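Local atomic coordinates of glucosidase (Croceicoccus marinus, PDB entry 5Z3K), a protein that probably hydrolyses O-glycosidic bonds as a beta-glucosidase of glycoside hydrolase family 39. Residues Ser38-Leu43 / Ala304-Asp309; Arg135-Gly140 / Ser150-Gly155; Pro236-Thr241 / Asn408-Arg413; Ala244-Ile249 / Thr258-Ser263. All blocks are in the same frame, centred on the assembly; numbering follows the deposited sequence.

How the interactions relate
All four contacts involve the eight-stranded parallel barrel. Interaction 1 joins loops that follow its first and last strands and encloses interactions 2 and 4 along the chain. Interactions 2 and 4 each pack a helix on the barrel strand that follows it. Their centres are about 22 Å apart, but Glu153 OE1 and Ser263 OG meet at 2.7 Å inside the barrel, probably as a hydrogen bond. Interactions 3 and 4 share helix 238-252, with centres about 14 Å apart, and interaction 4 is nested within interaction 3. Interaction 3 ties that helix to a loop leading into the nine-stranded sheet. Interactions 1 and 3 alternate along the chain and lie on opposite sides of its centre.

Interaction 1 of 4, residues Ser38-Leu43 / Ala304-Asp309; sequences SVPDIL and ADTGAD
Asp305, whose CB lies 4.0 Å from Ile42 CD1, carries the flat group of this contact. Gly307 N comes to its carboxylate from above the plane, 54° out of it, and donates to Asp305 OD1 at 2.8 Å. This closes an Asx turn. Arg303 NE forms a salt bridge with the same oxygen, while Ile29 N donates to OD2. Several partners therefore fix the rotation of the carboxylate.

Ile42 reaches across with its delta methyl. Its CG1 sits between the backbone N and the carbonyl carbon (chi1 60°), which turns CD1 onto the other backbone. There CD1 lies 3.7 Å from Asp305 CA and 3.5 Å from Ala304 O. A second apolar touch is head-on: the Pro40 ring carbon CG meets the methyl Thr306 CG2 at 3.4 Å, closer than usual for two carbons. Packing here is tight.

The contact is buried where the barrel closes. Segment 38-43 belongs to the loop between strand 25-27 and helix 43-48, with Ile42 as the N-cap residue. Segment 304-309 follows strand 298-301, the barrel neighbour of strand 25-27. Trp46 of helix 43-48 also bonds to Ala304 O through NE1.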
loop_
_atom_site.group_PDB
_atom_site.type_symbol
_atom_site.label_atom_id
_atom_site.label_comp_id
_atom_site.label_asym_id
_atom_site.label_seq_id
_atom_site.Cartn_x
_atom_site.Cartn_y
_atom_site.Cartn_z
ATOM N N SER A 38 10.528 -2.634 -21.167
ATOM C CA SER A 38 10.361 -4.076 -21.256
ATOM C C SER A 38 9.152 -4.585 -20.478
ATOM O O SER A 38 8.738 -5.730 -20.690
ATOM C CB SER A 38 11.625 -4.786 -20.758
ATOM O OG SER A 38 11.936 -4.434 -19.417
ATOM N N VAL A 39 8.570 -3.767 -19.607
ATOM C CA VAL A 39 7.519 -4.224 -18.699
ATOM C C VAL A 39 6.169 -4.251 -19.401
ATOM O O VAL A 39 5.927 -3.479 -20.344
ATOM C CB VAL A 39 7.457 -3.341 -17.444
ATOM C CG1 VAL A 39 8.783 -3.371 -16.729
ATOM C CG2 VAL A 39 7.063 -1.918 -17.826
ATOM N N PRO A 40 5.260 -5.112 -18.969
ATOM C CA PRO A 40 3.915 -5.113 -19.545
ATOM C C PRO A 40 3.140 -3.862 -19.161
ATOM O O PRO A 40 3.405 -3.208 -18.148
ATOM C CB PRO A 40 3.273 -6.367 -18.935
ATOM C CG PRO A 40 3.970 -6.566 -17.666
ATOM C CD PRO A 40 5.411 -6.118 -17.898
ATOM N N ASP A 41 2.145 -3.538 -19.983
ATOM C CA ASP A 41 1.226 -2.441 -19.675
ATOM C C ASP A 41 0.044 -3.004 -18.891
ATOM O O ASP A 41 -0.861 -3.612 -19.469
ATOM C CB ASP A 41 0.774 -1.751 -20.959
ATOM C CG ASP A 41 0.017 -0.445 -20.698
ATOM O OD1 ASP A 41 -0.570 -0.280 -19.606
ATOM O OD2 ASP A 41 0.003 0.425 -21.598
ATOM N N ILE A 42 0.036 -2.786 -17.574
ATOM C CA ILE A 42 -1.046 -3.235 -16.703
ATOM C C ILE A 42 -1.779 -2.055 -16.062
ATOM O O ILE A 42 -2.471 -2.224 -15.064
ATOM C CB ILE A 42 -0.527 -4.205 -15.623
ATOM C CG1 ILE A 42 0.530 -3.489 -14.774
ATOM C CG2 ILE A 42 0.002 -5.502 -16.293
ATOM C CD1 ILE A 42 1.214 -4.321 -13.706
ATOM N N LEU A 43 -1.615 -0.850 -16.617
ATOM C CA LEU A 43 -2.243 0.334 -16.033
ATOM C C LEU A 43 -3.760 0.187 -15.940
ATOM O O LEU A 43 -4.386 0.674 -14.985
ATOM C CB LEU A 43 -1.880 1.570 -16.861
ATOM C CG LEU A 43 -2.409 2.906 -16.360
ATOM C CD1 LEU A 43 -1.814 3.229 -14.975
ATOM C CD2 LEU A 43 -2.099 4.032 -17.376
ATOM N N ALA A 304 2.225 -4.116 -6.906
ATOM C CA ALA A 304 1.234 -4.479 -7.928
ATOM C C ALA A 304 1.822 -4.412 -9.343
ATOM O O ALA A 304 1.340 -3.696 -10.229
ATOM C CB ALA A 304 -0.001 -3.585 -7.809
ATOM N N ASP A 305 2.876 -5.190 -9.569
ATOM C CA ASP A 305 3.407 -5.328 -10.924
ATOM C C ASP A 305 4.014 -6.720 -11.050
ATOM O O ASP A 305 3.763 -7.595 -10.216
ATOM C CB ASP A 305 4.376 -4.181 -11.276
ATOM C CG ASP A 305 5.667 -4.162 -10.436
ATOM O OD1 ASP A 305 5.960 -5.119 -9.677
ATOM O OD2 ASP A 305 6.408 -3.153 -10.557
ATOM N N THR A 306 4.788 -6.940 -12.119
ATOM C CA THR A 306 5.405 -8.252 -12.318
ATOM C C THR A 306 6.560 -8.518 -11.372
ATOM O O THR A 306 7.100 -9.627 -11.387
ATOM C CB THR A 306 5.909 -8.411 -13.748
ATOM O OG1 THR A 306 7.045 -7.556 -13.955
ATOM C CG2 THR A 306 4.794 -8.077 -14.729
ATOM N N GLY A 307 6.947 -7.547 -10.551
ATOM C CA GLY A 307 8.088 -7.719 -9.690
ATOM C C GLY A 307 9.411 -7.456 -10.355
ATOM O O GLY A 307 10.447 -7.561 -9.688
ATOM N N ALA A 308 9.411 -7.117 -11.644
ATOM C CA ALA A 308 10.628 -6.732 -12.343
ATOM C C ALA A 308 11.224 -5.515 -11.649
ATOM O O ALA A 308 10.624 -4.436 -11.632
ATOM C CB ALA A 308 10.341 -6.446 -13.823
ATOM N N ASP A 309 12.393 -5.688 -11.047
ATOM C CA ASP A 309 12.994 -4.701 -10.159
ATOM C C ASP A 309 14.239 -4.184 -10.863
ATOM O O ASP A 309 15.201 -4.931 -11.050
ATOM C CB ASP A 309 13.304 -5.346 -8.806
ATOM C CG ASP A 309 14.021 -4.412 -7.833
ATOM O OD1 ASP A 309 14.781 -3.519 -8.260
ATOM O OD2 ASP A 309 13.833 -4.604 -6.617
#

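Interaction 2 of 4, residues Arg135-Gly140 / Ser150-Gly155; sequences RHYVCG and SHWEFG
Trp152 meets Tyr137 and Val138 where a barrel helix packs on the next barrel strand. Helix 123-138 connects the neighbouring parallel strands 104-109 and 151-154 in a beta-alpha-beta unit of the TIM barrel. The contact lies at the last turn of the helix and is buried.

The contact itself is apolar packing. The indole turns its edge to the helix, and both partners lie near the ring plane. Tyr137 CB stands 4.2 Å from Trp152 CZ2. Val138 CG2 is equally far from Trp152 NE1, at 4.2 Å, and the valine and tryptophan side chains run past each other in opposite directions. The Val138 branch that touches is CG2, because CG1 is anti to the backbone N (chi1 175°).

Aromatic and aliphatic neighbours extend this packing. Phe107 of strand 104-109 meets the Trp152 ring with planes at about 30°. Ile133 and Val134, earlier on the same helix, also touch the indole. His136 in turn stacks with Phe88.

Polar bonds are made by residues next to the packed ones. Beside Trp152 in sequence, Glu153 faces the barrel interior, where OE2 forms a salt bridge with Arg55 NE and OE1 is hydrogen-bonded to Ser225 OG. On the helix, His136 NE2 bonds to Asp92 OD1. This imidazole also lies against the next ring in sequence: His136 CD2 is centred over one face of the Tyr137 ring, 3.3 Å above its plane.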
loop_
_atom_site.group_PDB
_atom_site.type_symbol
_atom_site.label_atom_id
_atom_site.label_comp_id
_atom_site.label_asym_id
_atom_site.label_seq_id
_atom_site.Cartn_x
_atom_site.Cartn_y
_atom_site.Cartn_z
ATOM N N ARG A 135 8.779 21.643 -7.630
ATOM C CA ARG A 135 8.143 22.655 -8.467
ATOM C C ARG A 135 7.787 22.099 -9.838
ATOM O O ARG A 135 6.793 22.516 -10.439
ATOM C CB ARG A 135 9.067 23.865 -8.616
ATOM C CG ARG A 135 9.113 24.749 -7.388
ATOM C CD ARG A 135 9.944 26.018 -7.609
ATOM N NE ARG A 135 10.038 26.769 -6.360
ATOM C CZ ARG A 135 9.030 27.458 -5.827
ATOM N NH1 ARG A 135 7.860 27.523 -6.453
ATOM N NH2 ARG A 135 9.192 28.088 -4.671
ATOM N N HIS A 136 8.592 21.172 -10.351
ATOM C CA HIS A 136 8.262 20.548 -11.626
ATOM C C HIS A 136 6.969 19.743 -11.533
ATOM O O HIS A 136 6.160 19.750 -12.469
ATOM C CB HIS A 136 9.424 19.669 -12.089
ATOM C CG HIS A 136 9.145 18.902 -13.335
ATOM N ND1 HIS A 136 9.185 19.474 -14.592
ATOM C CD2 HIS A 136 8.825 17.600 -13.523
ATOM C CE1 HIS A 136 8.901 18.557 -15.498
ATOM N NE2 HIS A 136 8.673 17.412 -14.875
ATOM N N TYR A 137 6.737 19.057 -10.416
ATOM C CA TYR A 137 5.558 18.206 -10.319
ATOM C C TYR A 137 4.370 18.870 -9.636
ATOM O O TYR A 137 3.279 18.297 -9.652
ATOM C CB TYR A 137 5.912 16.888 -9.612
ATOM C CG TYR A 137 6.758 16.033 -10.531
ATOM C CD1 TYR A 137 6.225 15.539 -11.719
ATOM C CD2 TYR A 137 8.102 15.789 -10.259
ATOM C CE1 TYR A 137 6.987 14.787 -12.588
ATOM C CE2 TYR A 137 8.878 15.033 -11.128
ATOM C CZ TYR A 137 8.317 14.533 -12.289
ATOM O OH TYR A 137 9.085 13.805 -13.182
ATOM N N VAL A 138 4.538 20.069 -9.068
ATOM C CA VAL A 138 3.467 20.753 -8.358
ATOM C C VAL A 138 3.089 22.076 -9.017
ATOM O O VAL A 138 1.902 22.418 -9.085
ATOM C CB VAL A 138 3.829 20.968 -6.872
ATOM C CG1 VAL A 138 2.745 21.787 -6.171
ATOM C CG2 VAL A 138 4.017 19.616 -6.167
ATOM N N CYS A 139 4.072 22.834 -9.520
ATOM C CA CYS A 139 3.833 24.178 -10.044
ATOM C C CYS A 139 4.117 24.307 -11.539
ATOM O O CYS A 139 4.245 25.427 -12.036
ATOM C CB CYS A 139 4.676 25.203 -9.273
ATOM S SG CYS A 139 4.453 25.108 -7.487
ATOM N N GLY A 140 4.230 23.200 -12.271
ATOM C CA GLY A 140 4.481 23.285 -13.701
ATOM C C GLY A 140 5.878 23.698 -14.123
ATOM O O GLY A 140 6.096 23.930 -15.316
ATOM N N SER A 150 0.978 14.923 -4.143
ATOM C CA SER A 150 0.491 15.472 -2.887
ATOM C C SER A 150 1.353 15.101 -1.689
ATOM O O SER A 150 1.306 15.798 -0.669
ATOM C CB SER A 150 -0.942 14.996 -2.630
ATOM O OG SER A 150 -0.972 13.587 -2.472
ATOM N N HIS A 151 2.129 14.027 -1.785
ATOM C CA HIS A 151 2.883 13.491 -0.667
ATOM C C HIS A 151 4.331 13.292 -1.082
ATOM O O HIS A 151 4.601 12.725 -2.144
ATOM C CB HIS A 151 2.281 12.164 -0.209
ATOM C CG HIS A 151 1.018 12.313 0.576
ATOM N ND1 HIS A 151 -0.157 12.768 0.012
ATOM C CD2 HIS A 151 0.743 12.076 1.881
ATOM C CE1 HIS A 151 -1.101 12.801 0.938
ATOM N NE2 HIS A 151 -0.581 12.384 2.080
ATOM N N TRP A 152 5.256 13.750 -0.241
ATOM C CA TRP A 152 6.686 13.659 -0.507
ATOM C C TRP A 152 7.349 12.930 0.652
ATOM O O TRP A 152 7.308 13.397 1.800
ATOM C CB TRP A 152 7.282 15.055 -0.731
ATOM C CG TRP A 152 6.745 15.692 -1.981
ATOM C CD1 TRP A 152 5.576 16.385 -2.114
ATOM C CD2 TRP A 152 7.332 15.648 -3.286
ATOM N NE1 TRP A 152 5.414 16.800 -3.419
ATOM C CE2 TRP A 152 6.478 16.357 -4.155
ATOM C CE3 TRP A 152 8.505 15.089 -3.801
ATOM C CZ2 TRP A 152 6.761 16.525 -5.511
ATOM C CZ3 TRP A 152 8.783 15.258 -5.154
ATOM C CH2 TRP A 152 7.910 15.968 -5.990
ATOM N N GLU A 153 7.935 11.776 0.353
ATOM C CA GLU A 153 8.559 10.929 1.354
ATOM C C GLU A 153 10.068 11.023 1.228
ATOM O O GLU A 153 10.619 10.869 0.130
ATOM C CB GLU A 153 8.122 9.467 1.200
ATOM C CG GLU A 153 8.720 8.509 2.258
ATOM C CD GLU A 153 8.295 7.064 2.043
ATOM O OE1 GLU A 153 8.115 6.323 3.040
ATOM O OE2 GLU A 153 8.130 6.674 0.866
ATOM N N PHE A 154 10.739 11.231 2.349
ATOM C CA PHE A 154 12.193 11.143 2.391
ATOM C C PHE A 154 12.608 9.876 3.120
ATOM O O PHE A 154 12.331 9.722 4.313
ATOM C CB PHE A 154 12.839 12.350 3.070
ATOM C CG PHE A 154 14.346 12.264 3.080
ATOM C CD1 PHE A 154 15.082 12.702 1.990
ATOM C CD2 PHE A 154 15.017 11.687 4.149
ATOM C CE1 PHE A 154 16.475 12.590 1.972
ATOM C CE2 PHE A 154 16.405 11.573 4.146
ATOM C CZ PHE A 154 17.130 12.017 3.046
ATOM N N GLY A 155 13.309 8.994 2.417
ATOM C CA GLY A 155 13.884 7.824 3.050
ATOM C C GLY A 155 13.355 6.497 2.541
ATOM O O GLY A 155 12.227 6.405 2.048
#

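Interaction 3 of 4, residues Pro236-Thr241 / Asn408-Arg413; sequences PMDFRT and NVPPRR
Met237, deposited as selenomethionine, is the first residue of segment 236-241 to meet segment 408-413, where it lies against Arg413. Segment 236-241 leads into TIM-barrel helix 238-252. The facing loop runs between strands 405-408 and 423-429, the latter part of the nine-stranded sheet. The contact therefore joins the barrel to a connection leading into that sheet.

Met237 CB sits over one face of the Arg413 guanidinium, offset toward its rim, and lies 3.4 Å from Arg413 NH2. The next carbon follows: Met237 CG is 3.8 Å from Arg413 CZ. The two side chains cross at about a right angle. Polar partners fix the rotation of the guanidinium: NE forms a salt bridge with Asp235 OD2, and NH1 bonds to Asp354 O. Asp235 OD1 accepts from Met237 N, so one carboxylate holds both sides of the contact. Met237 is bent at chi2 and chi3, and its SE lies over one face of the Arg240 guanidinium, 3.4 Å above the plane and displaced toward the rim.

Asp238 approaches Pro410 more loosely, with OD1 4.5 Å from Pro410 CG. Its other oxygen, OD2, is held by Ser233 OG and Trp228 NE1.

Thr241, one turn on, places CG2 anti to the backbone N, which carries the methyl toward the proline. Trp228 and Leu201 also touch this proline. Across the contact, Thr241 CG2 is 4.0 Å from Pro410 CB.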
loop_
_atom_site.group_PDB
_atom_site.type_symbol
_atom_site.label_atom_id
_atom_site.label_comp_id
_atom_site.label_asym_id
_atom_site.label_seq_id
_atom_site.Cartn_x
_atom_site.Cartn_y
_atom_site.Cartn_z
ATOM N N PRO A 236 -2.753 -11.843 8.753
ATOM C CA PRO A 236 -3.186 -10.558 8.168
ATOM C C PRO A 236 -3.517 -9.506 9.209
ATOM O O PRO A 236 -3.667 -8.329 8.851
ATOM C CB PRO A 236 -4.424 -10.944 7.335
ATOM C CG PRO A 236 -4.945 -12.191 8.003
ATOM C CD PRO A 236 -3.710 -12.930 8.481
HETATM N N MSE A 237 -3.630 -9.889 10.481
HETATM C CA MSE A 237 -3.859 -8.939 11.558
HETATM C C MSE A 237 -2.629 -8.061 11.843
HETATM O O MSE A 237 -2.773 -6.989 12.424
HETATM C CB MSE A 237 -4.291 -9.690 12.832
HETATM C CG MSE A 237 -4.810 -8.800 13.977
HETATM SE SE MSE A 237 -6.355 -7.669 13.492
HETATM C CE MSE A 237 -7.742 -9.048 13.330
ATOM N N ASP A 238 -1.439 -8.494 11.403
ATOM C CA ASP A 238 -0.195 -7.837 11.823
ATOM C C ASP A 238 -0.215 -6.332 11.586
ATOM O O ASP A 238 0.292 -5.556 12.406
ATOM C CB ASP A 238 1.004 -8.424 11.079
ATOM C CG ASP A 238 1.543 -9.672 11.716
ATOM O OD1 ASP A 238 0.873 -10.232 12.622
ATOM O OD2 ASP A 238 2.627 -10.115 11.264
ATOM N N PHE A 239 -0.769 -5.896 10.456
ATOM C CA PHE A 239 -0.649 -4.483 10.112
ATOM C C PHE A 239 -1.399 -3.602 11.099
ATOM O O PHE A 239 -0.913 -2.524 11.467
ATOM C CB PHE A 239 -1.098 -4.300 8.670
ATOM C CG PHE A 239 -0.431 -5.276 7.772
ATOM C CD1 PHE A 239 0.916 -5.128 7.456
ATOM C CD2 PHE A 239 -1.103 -6.393 7.330
ATOM C CE1 PHE A 239 1.561 -6.058 6.675
ATOM C CE2 PHE A 239 -0.468 -7.332 6.548
ATOM C CZ PHE A 239 0.858 -7.173 6.218
ATOM N N ARG A 240 -2.549 -4.066 11.585
ATOM C CA ARG A 240 -3.245 -3.337 12.646
ATOM C C ARG A 240 -2.423 -3.339 13.926
ATOM O O ARG A 240 -2.258 -2.295 14.574
ATOM C CB ARG A 240 -4.620 -3.953 12.914
ATOM C CG ARG A 240 -5.337 -3.275 14.072
ATOM C CD ARG A 240 -6.536 -4.081 14.548
ATOM N NE ARG A 240 -7.565 -4.199 13.516
ATOM C CZ ARG A 240 -8.696 -4.886 13.685
ATOM N NH1 ARG A 240 -8.926 -5.508 14.843
ATOM N NH2 ARG A 240 -9.590 -4.955 12.709
ATOM N N THR A 241 -1.897 -4.510 14.299
ATOM C CA THR A 241 -1.095 -4.628 15.520
ATOM C C THR A 241 0.116 -3.700 15.488
ATOM O O THR A 241 0.394 -2.999 16.468
ATOM C CB THR A 241 -0.651 -6.076 15.724
ATOM O OG1 THR A 241 -1.805 -6.914 15.812
ATOM C CG2 THR A 241 0.179 -6.225 17.010
ATOM N N ASN A 408 12.372 -7.148 15.801
ATOM C CA ASN A 408 11.330 -7.501 16.759
ATOM C C ASN A 408 9.999 -7.714 16.037
ATOM O O ASN A 408 9.621 -6.924 15.167
ATOM C CB ASN A 408 11.189 -6.413 17.820
ATOM C CG ASN A 408 12.429 -6.290 18.696
ATOM O OD1 ASN A 408 13.223 -7.226 18.803
ATOM N ND2 ASN A 408 12.606 -5.126 19.309
ATOM N N VAL A 409 9.301 -8.790 16.393
ATOM C CA VAL A 409 8.012 -9.136 15.793
ATOM C C VAL A 409 7.011 -9.258 16.933
ATOM O O VAL A 409 7.407 -9.608 18.052
ATOM C CB VAL A 409 8.090 -10.444 14.988
ATOM C CG1 VAL A 409 8.873 -10.252 13.686
ATOM C CG2 VAL A 409 8.689 -11.556 15.834
ATOM N N PRO A 410 5.728 -8.981 16.714
ATOM C CA PRO A 410 4.756 -9.126 17.793
ATOM C C PRO A 410 4.594 -10.586 18.174
ATOM O O PRO A 410 4.925 -11.484 17.386
ATOM C CB PRO A 410 3.461 -8.550 17.192
ATOM C CG PRO A 410 3.644 -8.603 15.720
ATOM C CD PRO A 410 5.116 -8.498 15.458
ATOM N N PRO A 411 4.124 -10.869 19.386
ATOM C CA PRO A 411 3.801 -12.257 19.732
ATOM C C PRO A 411 2.753 -12.812 18.784
ATOM O O PRO A 411 1.782 -12.134 18.431
ATOM C CB PRO A 411 3.264 -12.155 21.163
ATOM C CG PRO A 411 2.893 -10.719 21.340
ATOM C CD PRO A 411 3.841 -9.940 20.490
ATOM N N ARG A 412 2.957 -14.051 18.365
ATOM C CA ARG A 412 2.002 -14.672 17.463
ATOM C C ARG A 412 0.654 -14.862 18.152
ATOM O O ARG A 412 0.577 -15.117 19.358
ATOM C CB ARG A 412 2.534 -16.006 16.976
ATOM C CG ARG A 412 3.675 -15.871 16.010
ATOM C CD ARG A 412 4.173 -17.223 15.642
ATOM N NE ARG A 412 5.135 -17.143 14.561
ATOM C CZ ARG A 412 5.906 -18.153 14.189
ATOM N NH1 ARG A 412 5.812 -19.322 14.821
ATOM N NH2 ARG A 412 6.762 -17.990 13.192
ATOM N N ARG A 413 -0.418 -14.721 17.368
ATOM C CA ARG A 413 -1.791 -14.899 17.852
ATOM C C ARG A 413 -2.109 -16.389 17.843
ATOM O O ARG A 413 -2.725 -16.924 16.915
ATOM C CB ARG A 413 -2.771 -14.118 16.984
ATOM C CG ARG A 413 -2.598 -12.618 17.031
ATOM C CD ARG A 413 -3.852 -11.923 16.522
ATOM N NE ARG A 413 -4.163 -12.326 15.151
ATOM C CZ ARG A 413 -5.394 -12.449 14.670
ATOM N NH1 ARG A 413 -6.445 -12.194 15.445
ATOM N NH2 ARG A 413 -5.568 -12.812 13.406
#

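Interaction 4 of 4, residues Ala244-Ile249 / Thr258-Ser263; sequences AEVRAI and TELLLS
The beta-alpha-beta unit of strand 223-229, helix 238-252 and strand 259-266, part of the TIM barrel, brings Arg247 and Val246 against Thr258 and Leu260. Helix and strand segments run roughly antiparallel, at 141°, with axes 9.5 Å apart. The contact is buried and mixes a polar grip with apolar packing.

Arg247 supplies the hydrogen bonds. Its CG is anti to the backbone N (chi1 180°), and the chain then bends at chi2 and chi3. These bends bring the guanidinium back to the start of the strand. Both terminal nitrogens hold a single acceptor end-on: Arg247 NH1 and NH2 each lie 2.9 Å from Thr258 O. The oxygen is in the guanidinium plane. NH1 meets it nearly along the C=O axis, at a C=O...N angle of 164°, while NH2 lies in the carbonyl plane. Asp251 OD1, a turn further along the helix, forms a salt bridge with NH2 and so helps set the group. The hydroxyl of Thr258 bonds elsewhere, to Leu221 O.

Leu260 packs with both methyls. CD2 lies over one face of the Arg247 guanidinium, toward the rim, 3.8 Å above the plane. CD1 points at the helix itself. Val246 packs against the same leucine, with CG1 3.9 Å from Leu260 CD1, and the two side chains pass in opposite directions. Trp226 and Val250 also touch Leu260. The closest approach of this leucine to the helix is Leu260 CD1 to the backbone atom Arg247 N, 3.5 Å.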
loop_
_atom_site.group_PDB
_atom_site.type_symbol
_atom_site.label_atom_id
_atom_site.label_comp_id
_atom_site.label_asym_id
_atom_site.label_seq_id
_atom_site.Cartn_x
_atom_site.Cartn_y
_atom_site.Cartn_z
ATOM N N ALA A 244 -0.776 0.158 15.757
ATOM C CA ALA A 244 -1.114 0.603 17.104
ATOM C C ALA A 244 0.142 0.957 17.885
ATOM O O ALA A 244 0.194 1.995 18.559
ATOM C CB ALA A 244 -1.928 -0.475 17.828
ATOM N N GLU A 245 1.178 0.123 17.781
ATOM C CA GLU A 245 2.417 0.387 18.502
ATOM C C GLU A 245 3.126 1.621 17.954
ATOM O O GLU A 245 3.647 2.440 18.722
ATOM C CB GLU A 245 3.327 -0.838 18.439
ATOM C CG GLU A 245 4.648 -0.646 19.153
ATOM C CD GLU A 245 4.471 -0.424 20.644
ATOM O OE1 GLU A 245 3.387 -0.766 21.171
ATOM O OE2 GLU A 245 5.415 0.092 21.283
ATOM N N VAL A 246 3.137 1.781 16.632
ATOM C CA VAL A 246 3.771 2.951 16.034
ATOM C C VAL A 246 3.028 4.213 16.436
ATOM O O VAL A 246 3.637 5.247 16.747
ATOM C CB VAL A 246 3.835 2.796 14.505
ATOM C CG1 VAL A 246 4.365 4.066 13.881
ATOM C CG2 VAL A 246 4.697 1.605 14.140
ATOM N N ARG A 247 1.697 4.149 16.430
ATOM C CA ARG A 247 0.889 5.276 16.867
ATOM C C ARG A 247 1.281 5.722 18.266
ATOM O O ARG A 247 1.446 6.921 18.519
ATOM C CB ARG A 247 -0.593 4.898 16.830
ATOM C CG ARG A 247 -1.501 6.028 17.286
ATOM C CD ARG A 247 -1.713 7.005 16.150
ATOM N NE ARG A 247 -0.796 8.138 16.221
ATOM C CZ ARG A 247 -0.570 8.987 15.220
ATOM N NH1 ARG A 247 -1.187 8.823 14.052
ATOM N NH2 ARG A 247 0.279 10.002 15.387
ATOM N N ALA A 248 1.479 4.766 19.175
ATOM C CA ALA A 248 1.827 5.114 20.557
ATOM C C ALA A 248 3.193 5.795 20.656
ATOM O O ALA A 248 3.375 6.716 21.463
ATOM C CB ALA A 248 1.793 3.863 21.432
ATOM N N ILE A 249 4.173 5.346 19.867
ATOM C CA ILE A 249 5.504 5.955 19.924
ATOM C C ILE A 249 5.482 7.347 19.306
ATOM O O ILE A 249 6.098 8.287 19.829
ATOM C CB ILE A 249 6.538 5.048 19.235
ATOM C CG1 ILE A 249 6.727 3.760 20.023
ATOM C CG2 ILE A 249 7.876 5.767 19.053
ATOM C CD1 ILE A 249 7.297 2.660 19.200
ATOM N N THR A 258 0.189 13.837 13.285
ATOM C CA THR A 258 0.940 13.196 12.218
ATOM C C THR A 258 0.280 11.878 11.827
ATOM O O THR A 258 -0.074 11.073 12.693
ATOM C CB THR A 258 2.378 12.955 12.678
ATOM O OG1 THR A 258 3.037 14.218 12.882
ATOM C CG2 THR A 258 3.141 12.132 11.662
ATOM N N GLU A 259 0.114 11.660 10.521
ATOM C CA GLU A 259 -0.496 10.429 10.042
ATOM C C GLU A 259 0.517 9.282 10.031
ATOM O O GLU A 259 1.737 9.488 10.004
ATOM C CB GLU A 259 -1.073 10.627 8.638
ATOM C CG GLU A 259 -2.242 11.592 8.583
ATOM C CD GLU A 259 -2.962 11.556 7.249
ATOM O OE1 GLU A 259 -2.554 10.763 6.379
ATOM O OE2 GLU A 259 -3.936 12.313 7.074
ATOM N N LEU A 260 -0.006 8.054 10.061
ATOM C CA LEU A 260 0.808 6.855 9.898
ATOM C C LEU A 260 0.674 6.362 8.460
ATOM O O LEU A 260 -0.432 6.057 8.009
ATOM C CB LEU A 260 0.379 5.759 10.868
ATOM C CG LEU A 260 0.552 6.036 12.359
ATOM C CD1 LEU A 260 0.608 4.713 13.120
ATOM C CD2 LEU A 260 1.795 6.882 12.618
ATOM N N LEU A 261 1.789 6.277 7.746
ATOM C CA LEU A 261 1.772 5.812 6.363
ATOM C C LEU A 261 2.505 4.484 6.276
ATOM O O LEU A 261 3.697 4.406 6.592
ATOM C CB LEU A 261 2.404 6.844 5.429
ATOM C CG LEU A 261 2.015 6.746 3.953
ATOM C CD1 LEU A 261 2.177 8.112 3.298
ATOM C CD2 LEU A 261 2.872 5.715 3.243
ATOM N N LEU A 262 1.795 3.454 5.827
ATOM C CA LEU A 262 2.351 2.116 5.669
ATOM C C LEU A 262 2.943 2.031 4.261
ATOM O O LEU A 262 2.229 1.785 3.285
ATOM C CB LEU A 262 1.260 1.079 5.931
ATOM C CG LEU A 262 1.523 -0.424 5.835
ATOM C CD1 LEU A 262 2.784 -0.834 6.616
ATOM C CD2 LEU A 262 0.271 -1.185 6.306
ATOM N N SER A 263 4.262 2.256 4.149
ATOM C CA SER A 263 4.896 2.420 2.839
ATOM C C SER A 263 5.111 1.107 2.099
ATOM O O SER A 263 5.268 1.124 0.870
ATOM C CB SER A 263 6.244 3.134 2.995
ATOM O OG SER A 263 6.036 4.533 3.039
#